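Local coordinates for protein CysE, serine acetyltransferase (Brucella abortus, PDB 4HZD) that probably transfers the acetyl group of acetyl-coenzyme A to L-serine, giving O-acetylserine, the activated precursor of cysteine, at residues 27-30 / 31-34; 40-44 / 45-49; 107-110 / 111-115. All blocks are in the same frame, centred on the assembly; numbering follows the deposited sequence.

Contact 1 of 3, residues 27-30 / 31-34; sequences AEEA and TRND
The C-terminal turns of helix 18-33, in the helical N-terminal domain of this serine acetyltransferase, bring T31 back over A27 and R32 beside E28. T31 makes two bonds to one acceptor: its backbone N reaches A27 O at 3.1 Å, and its hydroxyl donates to the same oxygen, OG1 to A27 O 3.2 Å. The two donors come from opposite faces of that carbonyl's plane. The hydroxyl gets there because OG1 lies beside the backbone N of T31 and anti to the carbonyl carbon (chi1 -63°), folded back toward the preceding turn. R32 N bonds E28 O at 3.2 Å with a fairly straight N-H, and N33 N follows to E29 O. The last rung of the ladder, D34 N to A30 O at 2.9 Å, is more bent (132°), and D34 is where phi and psi leave the helical region. A30 O also takes a bond from a water, which in turn accepts from N33 ND2; that amide nitrogen donates as well to G134 O of the second subunit.

On the flank, the E28 and R32 chains extend alongside each other in the same direction. E28 OE2 lies at the edge of the guanidinium, in its plane, but OE2 to R32 NH2 measures 3.8 Å, a long salt bridge, and the carboxylate is turned 46° from the guanidinium. E29 OE1 is well out of the guanidinium plane, 4.6 Å from R32 NE, so it adds charge but receives no N-H. D34 is salt-bridged to R135 of the second subunit. The chemistry thus divides: backbone and hydroxyl bonds hold the buried T31 and the last turn, whereas the more outlying charges of E28, E29 and R32 probably interact only loosely.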
loop_
_atom_site.group_PDB
_atom_site.type_symbol
_atom_site.label_atom_id
_atom_site.label_comp_id
_atom_site.label_asym_id
_atom_site.label_seq_id
_atom_site.Cartn_x
_atom_site.Cartn_y
_atom_site.Cartn_z
ATOM N N ALA A 27 12.977 23.227 6.288
ATOM C CA ALA A 27 12.312 22.303 5.377
ATOM C C ALA A 27 12.333 22.840 3.959
ATOM O O ALA A 27 12.520 22.088 3.005
ATOM C CB ALA A 27 10.880 21.982 5.824
ATOM N N GLU A 28 12.159 24.148 3.810
ATOM C CA GLU A 28 12.143 24.702 2.467
ATOM C C GLU A 28 13.527 24.647 1.820
ATOM O O GLU A 28 13.650 24.357 0.637
ATOM C CB GLU A 28 11.656 26.137 2.474
ATOM C CG GLU A 28 11.378 26.609 1.059
ATOM C CD GLU A 28 10.826 28.008 1.032
ATOM O OE1 GLU A 28 10.411 28.514 2.110
ATOM O OE2 GLU A 28 10.807 28.593 -0.064
ATOM N N GLU A 29 14.554 24.951 2.614
ATOM C CA GLU A 29 15.916 24.946 2.127
ATOM C C GLU A 29 16.333 23.535 1.707
ATOM O O GLU A 29 17.017 23.357 0.689
ATOM C CB GLU A 29 16.840 25.531 3.182
ATOM C CG GLU A 29 18.048 26.227 2.581
ATOM C CD GLU A 29 17.690 27.404 1.665
ATOM O OE1 GLU A 29 16.558 27.960 1.725
ATOM O OE2 GLU A 29 18.573 27.782 0.867
ATOM N N ALA A 30 15.873 22.544 2.481
ATOM C CA ALA A 30 16.120 21.137 2.212
ATOM C C ALA A 30 15.530 20.726 0.879
ATOM O O ALA A 30 16.136 19.943 0.147
ATOM C CB ALA A 30 15.547 20.264 3.336
ATOM N N THR A 31 14.332 21.246 0.574
ATOM C CA THR A 31 13.627 20.891 -0.668
ATOM C C THR A 31 14.317 21.435 -1.896
ATOM O O THR A 31 14.460 20.723 -2.897
ATOM C CB THR A 31 12.128 21.303 -0.623
ATOM O OG1 THR A 31 11.509 20.574 0.427
ATOM C CG2 THR A 31 11.405 20.919 -1.939
ATOM N N ARG A 32 14.757 22.690 -1.816
ATOM C CA ARG A 32 15.508 23.320 -2.902
ATOM C C ARG A 32 16.752 22.528 -3.228
ATOM O O ARG A 32 17.071 22.305 -4.390
ATOM C CB ARG A 32 15.936 24.730 -2.520
ATOM C CG ARG A 32 14.798 25.664 -2.171
ATOM C CD ARG A 32 15.271 27.094 -1.900
ATOM N NE ARG A 32 14.094 27.893 -2.103
ATOM C CZ ARG A 32 13.873 28.668 -3.160
ATOM N NH1 ARG A 32 14.816 28.867 -4.065
ATOM N NH2 ARG A 32 12.717 29.277 -3.271
ATOM N N ASN A 33 17.459 22.124 -2.175
ATOM C CA ASN A 33 18.724 21.419 -2.293
ATOM C C ASN A 33 18.536 19.961 -2.770
ATOM O O ASN A 33 19.410 19.401 -3.439
ATOM C CB ASN A 33 19.444 21.502 -0.932
ATOM C CG ASN A 33 20.784 20.795 -0.922
ATOM O OD1 ASN A 33 21.742 21.245 -1.558
ATOM N ND2 ASN A 33 20.871 19.683 -0.170
ATOM N N ASP A 34 17.389 19.350 -2.454
ATOM C CA ASP A 34 17.155 17.927 -2.813
ATOM C C ASP A 34 15.663 17.768 -3.194
ATOM O O ASP A 34 14.862 17.260 -2.387
ATOM C CB ASP A 34 17.582 17.011 -1.609
ATOM C CG ASP A 34 17.986 15.570 -2.025
ATOM O OD1 ASP A 34 17.532 15.118 -3.088
ATOM O OD2 ASP A 34 18.763 14.882 -1.284
HETATM O O HOH W 1 18.370 18.556 1.221
#

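Contact 2 of 3, residues 40-44 / 45-49; sequences FLYAT and ILNQP
L41 receives two backbone donors on its carbonyl oxygen, the sign of a wider pi-type turn near the C-terminal end of helix 38-46. I45 N lies 3.0 Å from L41 O, above the carbonyl plane (44° out of it), while L46 N approaches the same oxygen in the plane at 3.1 Å with a nearly straight N-H. The change from an i to i+4 to an i to i+5 pattern is therefore made on a single acceptor. The L41 side chain itself turns to helix 18-33, where it packs on A30 and T31.

Y42 carries on the wider spacing: N47 N bonds Y42 O at 2.7 Å, again in the carbonyl plane. Its ring meets L46 in a CH-pi contact, with L46 CD1 over one face, 3.8 Å from the centroid and offset toward the rim on the CE1 side. L46 CG stands beside its own backbone N (chi1 -70°), which carries CD1 back over the tyrosine. N47 instead comes to the ring's edge, its OD1 3.6 Å from Y42 CD2, and the amide plane is 73° from the ring. The other end of that amide, ND2, bonds Q75 of the fourth subunit, so the contact is also part of a subunit interface.

A43 offers its carbonyl to a side chain: Q48 NE2 donates to A43 O at 2.9 Å. The same oxygen also accepts from Q75 of the fourth subunit.

T44 lies in the last turn, its side chain on L113 of helix 109-113 and on H57. T44 O is buried here and has no partner in the model. The Q48 chain is bent at chi2, which brings its amide back to the helix end and leaves Q48 CG 3.2 Å from T44 O.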
loop_
_atom_site.group_PDB
_atom_site.type_symbol
_atom_site.label_atom_id
_atom_site.label_comp_id
_atom_site.label_asym_id
_atom_site.label_seq_id
_atom_site.Cartn_x
_atom_site.Cartn_y
_atom_site.Cartn_z
ATOM N N PHE A 40 7.737 14.620 0.506
ATOM C CA PHE A 40 7.888 14.361 1.951
ATOM C C PHE A 40 7.853 15.632 2.796
ATOM O O PHE A 40 7.108 15.756 3.770
ATOM C CB PHE A 40 9.220 13.623 2.167
ATOM C CG PHE A 40 9.525 13.296 3.619
ATOM C CD1 PHE A 40 8.598 12.621 4.419
ATOM C CD2 PHE A 40 10.787 13.594 4.159
ATOM C CE1 PHE A 40 8.922 12.324 5.751
ATOM C CE2 PHE A 40 11.115 13.269 5.461
ATOM C CZ PHE A 40 10.178 12.613 6.257
ATOM N N LEU A 41 8.674 16.584 2.417
ATOM C CA LEU A 41 8.839 17.780 3.202
ATOM C C LEU A 41 7.680 18.747 3.084
ATOM O O LEU A 41 7.385 19.448 4.050
ATOM C CB LEU A 41 10.152 18.445 2.854
ATOM C CG LEU A 41 11.403 17.628 3.190
ATOM C CD1 LEU A 41 12.592 18.189 2.433
ATOM C CD2 LEU A 41 11.643 17.672 4.699
ATOM N N TYR A 42 7.002 18.798 1.927
ATOM C CA TYR A 42 5.797 19.647 1.829
ATOM C C TYR A 42 4.611 19.052 2.552
ATOM O O TYR A 42 3.889 19.753 3.252
ATOM C CB TYR A 42 5.433 19.948 0.352
ATOM C CG TYR A 42 6.134 21.219 -0.124
ATOM C CD1 TYR A 42 7.516 21.236 -0.277
ATOM C CD2 TYR A 42 5.435 22.392 -0.358
ATOM C CE1 TYR A 42 8.193 22.364 -0.663
ATOM C CE2 TYR A 42 6.105 23.553 -0.777
ATOM C CZ TYR A 42 7.477 23.518 -0.925
ATOM O OH TYR A 42 8.215 24.590 -1.314
ATOM N N ALA A 43 4.417 17.733 2.390
ATOM C CA ALA A 43 3.248 17.080 2.996
ATOM C C ALA A 43 3.411 17.015 4.507
ATOM O O ALA A 43 2.409 17.029 5.260
ATOM C CB ALA A 43 3.065 15.693 2.430
ATOM N N THR A 44 4.661 16.924 4.972
ATOM C CA THR A 44 4.825 16.830 6.416
ATOM C C THR A 44 5.062 18.154 7.158
ATOM O O THR A 44 4.664 18.258 8.301
ATOM C CB THR A 44 5.637 15.602 6.976
ATOM O OG1 THR A 44 6.557 15.959 8.030
ATOM C CG2 THR A 44 6.120 14.603 5.955
ATOM N N ILE A 45 5.714 19.126 6.514
ATOM C CA ILE A 45 5.980 20.410 7.159
ATOM C C ILE A 45 5.297 21.564 6.403
ATOM O O ILE A 45 4.488 22.282 6.973
ATOM C CB ILE A 45 7.497 20.728 7.155
ATOM C CG1 ILE A 45 8.333 19.632 7.866
ATOM C CG2 ILE A 45 7.766 22.144 7.650
ATOM C CD1 ILE A 45 8.148 19.542 9.364
ATOM N N LEU A 46 5.685 21.770 5.138
ATOM C CA LEU A 46 5.424 23.068 4.489
ATOM C C LEU A 46 3.933 23.341 4.210
ATOM O O LEU A 46 3.499 24.471 4.303
ATOM C CB LEU A 46 6.330 23.273 3.282
ATOM C CG LEU A 46 7.781 23.496 3.733
ATOM C CD1 LEU A 46 8.770 23.254 2.622
ATOM C CD2 LEU A 46 7.981 24.893 4.318
ATOM N N ASN A 47 3.153 22.308 3.917
ATOM C CA ASN A 47 1.708 22.477 3.759
ATOM C C ASN A 47 0.954 22.561 5.098
ATOM O O ASN A 47 -0.250 22.791 5.082
ATOM C CB ASN A 47 1.052 21.333 2.937
ATOM C CG ASN A 47 1.517 21.275 1.492
ATOM O OD1 ASN A 47 2.067 22.234 0.976
ATOM N ND2 ASN A 47 1.286 20.133 0.832
ATOM N N GLN A 48 1.623 22.308 6.229
ATOM C CA GLN A 48 0.919 22.246 7.507
ATOM C C GLN A 48 0.799 23.662 8.055
ATOM O O GLN A 48 1.727 24.462 7.917
ATOM C CB GLN A 48 1.675 21.342 8.503
ATOM C CG GLN A 48 1.894 19.915 7.993
ATOM C CD GLN A 48 0.639 19.062 8.064
ATOM O OE1 GLN A 48 -0.368 19.473 8.633
ATOM N NE2 GLN A 48 0.700 17.860 7.504
ATOM N N PRO A 49 -0.342 23.991 8.658
ATOM C CA PRO A 49 -0.401 25.357 9.206
ATOM C C PRO A 49 0.155 25.469 10.635
ATOM O O PRO A 49 0.113 26.566 11.208
ATOM C CB PRO A 49 -1.902 25.669 9.226
ATOM C CG PRO A 49 -2.549 24.337 9.402
ATOM C CD PRO A 49 -1.651 23.310 8.712
#

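Contact 3 of 3, residues 107-110 / 111-115; sequences RFMD and PVLYL
D110 OD1 is gripped by two nitrogens of R107, NE at 3.0 Å and NH2 at 2.7 Å, a side-on salt bridge in which both donors share one oxygen. NE meets OD1 on its syn side, whereas NH2 comes nearly end-on to the C-O bond. Both bonds lie close to the guanidinium plane, and a bend at chi3 of R107 (-54°) brings the guanidinium edge to the carboxylate. The other oxygen, OD2, receives a weak bond from R107 N, and D110 N bonds R107 O, so side chain and backbone both tie R107 to D110 in the turn leading into the helix.

Beyond the salt bridge R107 NH2 reaches the edge of the Y114 ring, 3.8 Å from CE2, with guanidinium and ring almost coplanar (9° apart). The Y114 hydroxyl bonds D137 of the second subunit, which also forms a salt bridge with R107 NH1. Two backbone bonds span the short helix: L113 N to M109 O, and Y114 N to D110 O, each 2.9 Å. With chi1 at -172°, the M109 chain runs off beside its own carbonyl carbon, and this lets CG meet L113 CD1 at 3.4 Å, tighter than usual for carbons. P111 CG packs on F108 O, also at 3.4 Å.

Several helices surround this turn. M109 faces A27 of helix 18-33, and its N bonds E26. V112 and L113 lie against I45, L41 and T44 of helix 38-46, while F108 and L115 pack on helix 87-101.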
loop_
_atom_site.group_PDB
_atom_site.type_symbol
_atom_site.label_atom_id
_atom_site.label_comp_id
_atom_site.label_asym_id
_atom_site.label_seq_id
_atom_site.Cartn_x
_atom_site.Cartn_y
_atom_site.Cartn_z
ATOM N N ARG A 107 19.439 20.705 14.098
ATOM C CA ARG A 107 18.201 21.392 13.691
ATOM C C ARG A 107 16.968 20.987 14.510
ATOM O O ARG A 107 16.810 19.821 14.861
ATOM C CB ARG A 107 17.969 21.208 12.171
ATOM C CG ARG A 107 19.192 21.563 11.290
ATOM C CD ARG A 107 18.981 21.161 9.835
ATOM N NE ARG A 107 18.610 19.743 9.747
ATOM C CZ ARG A 107 18.134 19.157 8.661
ATOM N NH1 ARG A 107 17.987 19.860 7.537
ATOM N NH2 ARG A 107 17.799 17.864 8.698
ATOM N N PHE A 108 16.106 21.960 14.825
ATOM C CA PHE A 108 14.801 21.683 15.423
ATOM C C PHE A 108 13.995 20.672 14.584
ATOM O O PHE A 108 13.179 19.882 15.113
ATOM C CB PHE A 108 14.003 22.979 15.559
ATOM C CG PHE A 108 14.574 23.941 16.542
ATOM C CD1 PHE A 108 14.820 23.551 17.855
ATOM C CD2 PHE A 108 14.850 25.242 16.173
ATOM C CE1 PHE A 108 15.360 24.420 18.778
ATOM C CE2 PHE A 108 15.394 26.127 17.101
ATOM C CZ PHE A 108 15.640 25.713 18.410
ATOM N N MET A 109 14.245 20.680 13.279
ATOM C CA MET A 109 13.525 19.780 12.345
ATOM C C MET A 109 13.939 18.302 12.506
ATOM O O MET A 109 13.154 17.396 12.173
ATOM C CB MET A 109 13.789 20.232 10.904
ATOM C CG MET A 109 12.941 19.506 9.872
ATOM S SD MET A 109 13.054 20.342 8.284
ATOM C CE MET A 109 14.514 19.719 7.498
ATOM N N ASP A 110 15.156 18.061 13.021
ATOM C CA ASP A 110 15.691 16.690 13.115
ATOM C C ASP A 110 14.804 15.764 13.964
ATOM O O ASP A 110 14.438 14.699 13.490
ATOM C CB ASP A 110 17.193 16.648 13.536
ATOM C CG ASP A 110 18.112 17.353 12.528
ATOM O OD1 ASP A 110 17.803 17.380 11.325
ATOM O OD2 ASP A 110 19.133 17.921 12.936
ATOM N N PRO A 111 14.451 16.152 15.214
ATOM C CA PRO A 111 13.495 15.252 15.919
ATOM C C PRO A 111 12.107 15.109 15.248
ATOM O O PRO A 111 11.523 13.997 15.226
ATOM C CB PRO A 111 13.331 15.905 17.309
ATOM C CG PRO A 111 13.893 17.318 17.159
ATOM C CD PRO A 111 14.969 17.203 16.112
ATOM N N VAL A 112 11.579 16.219 14.745
ATOM C CA VAL A 112 10.259 16.212 14.134
ATOM C C VAL A 112 10.207 15.194 12.994
ATOM O O VAL A 112 9.271 14.365 12.915
ATOM C CB VAL A 112 9.876 17.612 13.642
ATOM C CG1 VAL A 112 8.565 17.554 12.859
ATOM C CG2 VAL A 112 9.759 18.548 14.840
ATOM N N LEU A 113 11.237 15.171 12.157
ATOM C CA LEU A 113 11.142 14.257 10.998
ATOM C C LEU A 113 11.717 12.874 11.225
ATOM O O LEU A 113 11.225 11.921 10.641
ATOM C CB LEU A 113 11.843 14.856 9.781
ATOM C CG LEU A 113 11.255 16.150 9.259
ATOM C CD1 LEU A 113 12.231 16.613 8.179
ATOM C CD2 LEU A 113 9.851 15.921 8.706
ATOM N N TYR A 114 12.779 12.780 12.041
ATOM C CA TYR A 114 13.687 11.618 11.974
ATOM C C TYR A 114 13.778 10.749 13.234
ATOM O O TYR A 114 13.873 9.511 13.154
ATOM C CB TYR A 114 15.092 12.020 11.457
ATOM C CG TYR A 114 15.057 12.766 10.142
ATOM C CD1 TYR A 114 14.438 12.208 9.011
ATOM C CD2 TYR A 114 15.590 14.070 10.029
ATOM C CE1 TYR A 114 14.349 12.917 7.814
ATOM C CE2 TYR A 114 15.528 14.771 8.830
ATOM C CZ TYR A 114 14.927 14.179 7.715
ATOM O OH TYR A 114 14.830 14.873 6.528
ATOM N N LEU A 115 13.717 11.380 14.400
ATOM C CA LEU A 115 14.149 10.666 15.589
ATOM C C LEU A 115 13.016 9.900 16.263
ATOM O O LEU A 115 12.067 10.482 16.814
ATOM C CB LEU A 115 14.953 11.554 16.538
ATOM C CG LEU A 115 16.007 12.381 15.782
ATOM C CD1 LEU A 115 16.548 13.499 16.671
ATOM C CD2 LEU A 115 17.115 11.510 15.184
#

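How the contacts relate
The three contacts are local turns of the N-terminal helical domain, in series along the chain, with centres 12 to 14 Å apart, and each touches the other two. Contact 1 meets contact 2 where T31 OG1 lies 3.3 Å from L41 CD1 and A27 CB 3.6 Å from I45 CG2. Contact 3 joins contact 2 through L113 CD2, 3.4 Å from T44 OG1, and contact 1 through M109 SD, 3.5 Å from A27 N. Contacts 1 and 3 also share D137 of the second subunit, packed on A30 and bonded to R107 and Y114. The coenzyme A nearest contact 3 is about 12 Å from the side chain of L115.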